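Local coordinates for protein fimbrial subunit CupB6 (Pseudomonas aeruginosa, PDB 5CYL) that probably forms the adhesive tip of a chaperone-usher fimbrium of Pseudomonas aeruginosa, linked to surface attachment and biofilm formation, at residues V224-F229 with A281-V286; P270-L275 with I321-E326; Y85-D90 with I194-G199. All blocks are in the same frame, centred on the assembly; numbering follows the deposited sequence.

Contact 1 (V224-F229 with A281-V286)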
# COMPACT_ATOMS: atom_id res chain seq x y z
N VAL A 224 19.24 41.58 15.98
CA VAL A 224 18.17 42.38 16.59
C VAL A 224 18.67 43.00 17.89
O VAL A 224 19.34 42.36 18.68
CB VAL A 224 16.88 41.56 16.84
CG1 VAL A 224 16.25 41.09 15.54
CG2 VAL A 224 17.20 40.35 17.66
N ALA A 225 18.30 44.24 18.10
CA ALA A 225 18.71 44.95 19.29
C ALA A 225 17.82 44.58 20.45
O ALA A 225 16.63 44.34 20.23
CB ALA A 225 18.68 46.44 19.06
N LEU A 226 18.39 44.58 21.66
CA LEU A 226 17.61 44.30 22.89
C LEU A 226 16.42 45.22 23.05
O LEU A 226 15.40 44.80 23.58
CB LEU A 226 18.44 44.43 24.14
CG LEU A 226 19.52 43.42 24.46
CD1 LEU A 226 20.69 44.09 25.16
CD2 LEU A 226 18.98 42.33 25.36
N LYS A 227 16.57 46.48 22.62
CA LYS A 227 15.52 47.52 22.75
C LYS A 227 14.25 47.07 22.02
O LYS A 227 13.14 47.38 22.42
CB LYS A 227 16.02 48.91 22.27
N ASN A 228 14.43 46.25 20.99
CA ASN A 228 13.30 45.67 20.22
C ASN A 228 12.42 44.65 20.96
O ASN A 228 11.38 44.29 20.45
CB ASN A 228 13.79 45.05 18.90
CG ASN A 228 14.20 46.10 17.87
OD1 ASN A 228 14.05 47.30 18.06
ND2 ASN A 228 14.71 45.62 16.75
N PHE A 229 12.82 44.22 22.14
CA PHE A 229 12.04 43.28 22.94
C PHE A 229 11.66 43.89 24.27
O PHE A 229 12.21 43.47 25.30
CB PHE A 229 12.83 42.00 23.26
CG PHE A 229 13.40 41.30 22.09
CD1 PHE A 229 14.67 41.62 21.64
CD2 PHE A 229 12.70 40.30 21.46
CE1 PHE A 229 15.22 40.95 20.56
CE2 PHE A 229 13.24 39.62 20.37
CZ PHE A 229 14.51 39.93 19.93
N ALA A 281 21.80 35.97 26.29
CA ALA A 281 21.04 35.37 27.38
C ALA A 281 19.60 35.89 27.47
O ALA A 281 19.31 37.03 27.13
CB ALA A 281 21.77 35.55 28.70
N GLY A 282 18.70 35.01 27.92
CA GLY A 282 17.28 35.33 28.15
C GLY A 282 16.44 35.34 26.89
O GLY A 282 15.39 35.98 26.84
N PHE A 283 16.91 34.63 25.88
CA PHE A 283 16.24 34.55 24.61
C PHE A 283 16.17 33.13 24.16
O PHE A 283 16.98 32.29 24.55
CB PHE A 283 16.96 35.39 23.55
CG PHE A 283 16.89 36.86 23.81
CD1 PHE A 283 17.80 37.47 24.66
CD2 PHE A 283 15.91 37.63 23.21
CE1 PHE A 283 17.71 38.83 24.91
CE2 PHE A 283 15.80 38.99 23.46
CZ PHE A 283 16.71 39.60 24.30
N GLY A 284 15.21 32.88 23.29
CA GLY A 284 15.09 31.59 22.67
C GLY A 284 14.63 31.75 21.26
O GLY A 284 14.41 32.88 20.80
N ILE A 285 14.43 30.62 20.59
CA ILE A 285 13.88 30.63 19.24
C ILE A 285 12.50 29.93 19.20
O ILE A 285 12.32 28.88 19.80
CB ILE A 285 14.86 29.95 18.30
CG1 ILE A 285 16.09 30.82 18.14
CG2 ILE A 285 14.25 29.77 16.93
CD1 ILE A 285 17.25 30.07 17.56
N VAL A 286 11.53 30.54 18.52
CA VAL A 286 10.25 29.85 18.30
C VAL A 286 10.01 29.54 16.81
O VAL A 286 10.24 30.39 15.98
CB VAL A 286 9.04 30.62 18.86
CG1 VAL A 286 9.00 30.48 20.37
CG2 VAL A 286 9.09 32.07 18.48
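Phe-283 and Phe-229 form a T-shaped (edge-to-face) aromatic pair. It lies in the fimbrial-protein region, whose beta sheet is consistent with the immunoglobulin-like fold of pilins. The pair joins the start of strand 283-289 to the turn that follows strand 215-225.

The aromatic contact is the main one. Phe-283 supplies the edge and Phe-229 the face. The ring centroids are 4.8 Å apart and the planes meet at 68°. CE2 of Phe-283 stands over the centre of the Phe-229 ring, about 3.4 Å above its plane. On Phe-229, CG is turned opposite the carbonyl carbon (chi1 -54°), which directs the ring across to strand 283-289.

One aliphatic contact is added. CD2 of Leu-226 meets the rim of Phe-283 near the ring plane, 3.7 Å from CZ.

No hydrogen bond links the two segments. Within the turn, the 3-10 segment is held by Asn-228 N to Ala-225 O and by Phe-229 N to Leu-226 O, 3.0 Å each. This fold of the chain places Leu-226 and Phe-229 around the same end of the Phe-283 ring. Beyond the rings, the carbonyl O of Phe-229 accepts a hydrogen bond from NH1 of Arg-322.

Contact 2 (P270-L275 with I321-E326)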
# COMPACT_ATOMS: atom_id res chain seq x y z
N PRO A 270 8.46 23.25 25.70
CA PRO A 270 9.26 22.81 24.54
C PRO A 270 9.02 23.60 23.25
O PRO A 270 9.73 23.39 22.28
CB PRO A 270 8.82 21.37 24.32
CG PRO A 270 7.77 21.09 25.34
CD PRO A 270 7.29 22.38 25.88
N THR A 271 8.07 24.50 23.25
CA THR A 271 8.02 25.47 22.17
C THR A 271 9.24 26.38 22.05
O THR A 271 9.50 26.89 20.98
CB THR A 271 6.79 26.35 22.24
OG1 THR A 271 6.70 26.96 23.54
CG2 THR A 271 5.61 25.49 21.99
N ILE A 272 10.01 26.55 23.10
CA ILE A 272 11.17 27.45 23.07
C ILE A 272 12.40 26.60 22.76
O ILE A 272 12.79 25.77 23.58
CB ILE A 272 11.40 28.19 24.43
CG1 ILE A 272 10.10 28.70 25.08
CG2 ILE A 272 12.35 29.36 24.25
CD1 ILE A 272 9.49 29.82 24.32
N LEU A 273 12.98 26.82 21.60
CA LEU A 273 14.28 26.24 21.28
C LEU A 273 15.41 27.03 21.97
O LEU A 273 15.43 28.25 21.98
CB LEU A 273 14.46 26.27 19.79
CG LEU A 273 15.66 25.57 19.19
CD1 LEU A 273 15.73 24.12 19.58
CD2 LEU A 273 15.61 25.69 17.68
N SER A 274 16.37 26.30 22.52
CA SER A 274 17.42 26.91 23.33
C SER A 274 18.48 27.56 22.45
O SER A 274 18.70 27.10 21.35
CB SER A 274 18.07 25.82 24.20
OG SER A 274 19.44 25.55 23.87
N LEU A 275 19.17 28.57 22.97
CA LEU A 275 20.35 29.11 22.27
C LEU A 275 21.61 28.35 22.74
O LEU A 275 21.65 27.91 23.89
CB LEU A 275 20.52 30.61 22.51
CG LEU A 275 19.42 31.57 22.06
CD1 LEU A 275 19.86 32.98 22.41
CD2 LEU A 275 19.04 31.49 20.58
N ILE A 321 12.64 34.85 20.48
CA ILE A 321 11.64 35.21 21.49
C ILE A 321 12.34 35.60 22.77
O ILE A 321 13.36 35.01 23.13
CB ILE A 321 10.67 34.05 21.76
CG1 ILE A 321 9.43 34.56 22.51
CG2 ILE A 321 11.38 32.92 22.49
CD1 ILE A 321 8.38 33.51 22.79
N ARG A 322 11.81 36.60 23.45
CA ARG A 322 12.42 36.98 24.72
C ARG A 322 11.87 36.21 25.91
O ARG A 322 10.68 36.29 26.23
CB ARG A 322 12.21 38.45 24.94
CG ARG A 322 12.77 38.94 26.25
CD ARG A 322 12.10 40.23 26.66
NE ARG A 322 12.31 40.51 28.06
CZ ARG A 322 12.10 41.70 28.61
NH1 ARG A 322 11.67 42.72 27.87
NH2 ARG A 322 12.32 41.86 29.90
N ILE A 323 12.73 35.47 26.58
CA ILE A 323 12.23 34.74 27.75
C ILE A 323 12.66 35.32 29.10
O ILE A 323 11.96 35.06 30.06
CB ILE A 323 12.53 33.24 27.71
CG1 ILE A 323 14.05 33.09 27.82
CG2 ILE A 323 11.88 32.63 26.46
CD1 ILE A 323 14.65 31.75 27.47
N GLY A 324 13.75 36.09 29.18
CA GLY A 324 14.20 36.62 30.48
C GLY A 324 13.47 37.84 31.05
O GLY A 324 12.92 38.68 30.35
N ALA A 325 13.49 37.97 32.36
CA ALA A 325 13.04 39.24 32.98
C ALA A 325 14.14 40.32 32.86
O ALA A 325 15.26 40.04 32.39
CB ALA A 325 12.66 38.99 34.43
N GLU A 326 13.86 41.52 33.35
CA GLU A 326 14.80 42.63 33.15
C GLU A 326 16.27 42.41 33.52
O GLU A 326 17.18 42.76 32.76
CB GLU A 326 14.27 43.93 33.76
CG GLU A 326 14.53 45.15 32.87
CD GLU A 326 13.79 45.08 31.53
OE1 GLU A 326 12.54 45.08 31.54
OE2 GLU A 326 14.47 45.00 30.48
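This is a small, purely aliphatic contact of Ile-272 with Ile-321 and Ile-323. It sits where the loop between strands 255-260 and 283-289 meets the end of strand 311-322. It is only partly buried.

Ile-272 reaches over strand 283-289, which runs between the two segments. Its CD1 meets CG2 of Ile-321 at 4.1 Å. Its CG2 meets CG2 of Ile-323 at 4.0 Å. CG1 of Ile-272 lies opposite the carbonyl carbon (chi1 -42°), which leaves CG2 anti to the backbone N. Both branches reach CG2 of Ile-321. The side chain crosses Ile-321 at about a right angle and passes Ile-323 in the opposite sense. Gly-284 of the intervening strand has no side chain, and its CA lies 3.9 Å from CG2 of Ile-272.

Arg-322, the last residue of strand 311-322, grips the carbonyl O of Gly-324 with NE and NH2, in the guanidinium plane. The NE bond is 3.0 Å long, with an N-H...O angle of 159°.

A backbone bond joins Leu-273 to Ile-285. The loop thus lies along strand 283-289 on the side away from strand 311-322, in a beta domain consistent with the immunoglobulin-like fold of pilins.

Contact 3 (Y85-D90 with I194-G199)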
# COMPACT_ATOMS: atom_id res chain seq x y z
N TYR A 85 -9.72 -9.75 -4.34
CA TYR A 85 -9.22 -10.71 -5.34
C TYR A 85 -10.37 -11.24 -6.17
O TYR A 85 -11.39 -11.71 -5.63
CB TYR A 85 -8.49 -11.85 -4.66
CG TYR A 85 -7.94 -12.90 -5.60
CD1 TYR A 85 -7.06 -12.56 -6.62
CD2 TYR A 85 -8.31 -14.23 -5.47
CE1 TYR A 85 -6.56 -13.52 -7.48
CE2 TYR A 85 -7.78 -15.21 -6.30
CZ TYR A 85 -6.92 -14.85 -7.33
OH TYR A 85 -6.41 -15.79 -8.17
N ARG A 86 -10.22 -11.16 -7.48
CA ARG A 86 -11.21 -11.62 -8.43
C ARG A 86 -10.50 -12.49 -9.46
O ARG A 86 -9.49 -12.08 -10.02
CB ARG A 86 -11.84 -10.40 -9.12
CG ARG A 86 -13.00 -10.65 -10.04
CD ARG A 86 -13.67 -9.32 -10.35
NE ARG A 86 -12.81 -8.40 -11.09
CZ ARG A 86 -13.02 -7.09 -11.21
NH1 ARG A 86 -14.07 -6.51 -10.62
NH2 ARG A 86 -12.18 -6.33 -11.92
N ILE A 87 -11.01 -13.67 -9.73
CA ILE A 87 -10.42 -14.54 -10.77
C ILE A 87 -11.45 -14.94 -11.83
O ILE A 87 -12.55 -15.34 -11.53
CB ILE A 87 -9.73 -15.77 -10.18
CG1 ILE A 87 -8.96 -16.50 -11.28
CG2 ILE A 87 -10.72 -16.68 -9.45
CD1 ILE A 87 -7.94 -17.51 -10.79
N SER A 88 -11.06 -14.78 -13.08
CA SER A 88 -11.94 -15.10 -14.22
C SER A 88 -11.23 -15.97 -15.26
O SER A 88 -10.01 -15.98 -15.35
CB SER A 88 -12.53 -13.84 -14.83
OG SER A 88 -11.59 -12.80 -14.75
N VAL A 89 -12.02 -16.71 -16.02
CA VAL A 89 -11.48 -17.59 -17.09
C VAL A 89 -11.70 -16.98 -18.46
O VAL A 89 -12.79 -16.47 -18.73
CB VAL A 89 -12.08 -19.00 -17.06
CG1 VAL A 89 -12.02 -19.58 -15.65
CG2 VAL A 89 -13.51 -18.98 -17.52
N ASP A 90 -10.66 -17.01 -19.28
CA ASP A 90 -10.78 -16.54 -20.66
C ASP A 90 -11.32 -17.70 -21.46
O ASP A 90 -10.57 -18.58 -21.87
CB ASP A 90 -9.42 -16.11 -21.21
CG ASP A 90 -8.74 -15.10 -20.33
OD1 ASP A 90 -9.45 -14.19 -19.83
OD2 ASP A 90 -7.50 -15.23 -20.13
N ILE A 194 -4.41 -17.51 -4.38
CA ILE A 194 -3.63 -16.36 -4.87
C ILE A 194 -2.43 -16.80 -5.71
O ILE A 194 -2.08 -16.14 -6.70
CB ILE A 194 -3.16 -15.48 -3.69
CG1 ILE A 194 -4.37 -14.81 -3.03
CG2 ILE A 194 -2.17 -14.42 -4.16
CD1 ILE A 194 -4.99 -13.70 -3.85
N ALA A 195 -1.81 -17.90 -5.32
CA ALA A 195 -0.55 -18.35 -5.92
C ALA A 195 -0.76 -19.31 -7.09
O ALA A 195 0.18 -19.90 -7.61
CB ALA A 195 0.34 -18.99 -4.87
N ILE A 196 -2.01 -19.47 -7.50
CA ILE A 196 -2.38 -20.45 -8.51
C ILE A 196 -1.67 -20.21 -9.84
O ILE A 196 -1.51 -19.07 -10.27
CB ILE A 196 -3.89 -20.43 -8.77
CG1 ILE A 196 -4.26 -21.40 -9.89
CG2 ILE A 196 -4.34 -19.01 -9.10
CD1 ILE A 196 -5.63 -21.16 -10.48
N GLY A 197 -1.23 -21.30 -10.45
CA GLY A 197 -0.55 -21.26 -11.73
C GLY A 197 0.93 -20.98 -11.63
O GLY A 197 1.64 -20.92 -12.65
N GLY A 198 1.41 -20.83 -10.41
CA GLY A 198 2.82 -20.54 -10.18
C GLY A 198 3.15 -19.07 -10.42
O GLY A 198 2.26 -18.23 -10.62
N GLY A 199 4.44 -18.77 -10.43
CA GLY A 199 4.90 -17.42 -10.66
C GLY A 199 5.04 -16.56 -9.42
O GLY A 199 4.69 -17.02 -8.30
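Tyr-85 and Ile-194 make a CH-pi contact in the N-terminal, all-beta part of the adhesin. This part holds two antiparallel sheets. Tyr-85 is on strand 83-90 of one. Ile-194 ends the short helix 191-194, which comes just after strand 185-189 of the other. The chain then makes a type II beta turn, Ala-195 to Gly-198.

Tyr-85 can be followed outward. Its CB is 4.0 Å from CD1 of Ile-194. The next atom, CG, comes to 3.5 Å from the same methyl. CG is set opposite the backbone N (chi1 180°), which carries the ring out toward the turn. Along the ring, CD1 and CD2 stay almost as near the methyl as CG, while CE1, CE2 and CZ lie a little farther off. The Ile-194 methyl therefore sits over one face. It is 3.6 Å from the ring centroid and only 14° off the ring normal. At the tip, the OH reaches CG2 of Ile-196 at 3.9 Å. Its polar partner lies elsewhere: NE2 of Gln-125, on strand 118-129, is hydrogen-bonded to it. That same NE2 also bonds the carbonyl O of Ile-194. One amide thus ties the tyrosine tip and the helix end to the neighbouring strand.

Ile-87, two residues along the strand, points to the same side as Tyr-85. Its CD1 makes a looser contact with CG2 of Ile-196. Ile-196 therefore touches both strand residues. All four touching residues are buried.

The turn that presents Ile-196 is a regular one. Gly-197 takes a positive phi of 84°, which suits the third position of a type II turn. Gly-198 N closes it on Ala-195 O at 3.2 Å.

Overall arrangement
Contacts 1 and 2 each bring a loop or turn against the same sheet of the fimbrial-protein region, at neighbouring strands 283-289 and 311-322. Their centres are about 8 Å apart. Gly-284 O with Ile-321 N and Gly-282 O with Ile-323 N are probable hydrogen bonds between them. Contact 3 lies on the other side of the chain's centre, in the N-terminal part, with nearest atoms about 46 Å from contact 2. Contacts 1 and 3 are buried and use aromatic rings, one against a second ring and one against a methyl. Contact 2 is partly exposed and wholly aliphatic. None has a hydrogen bond between its own two segments.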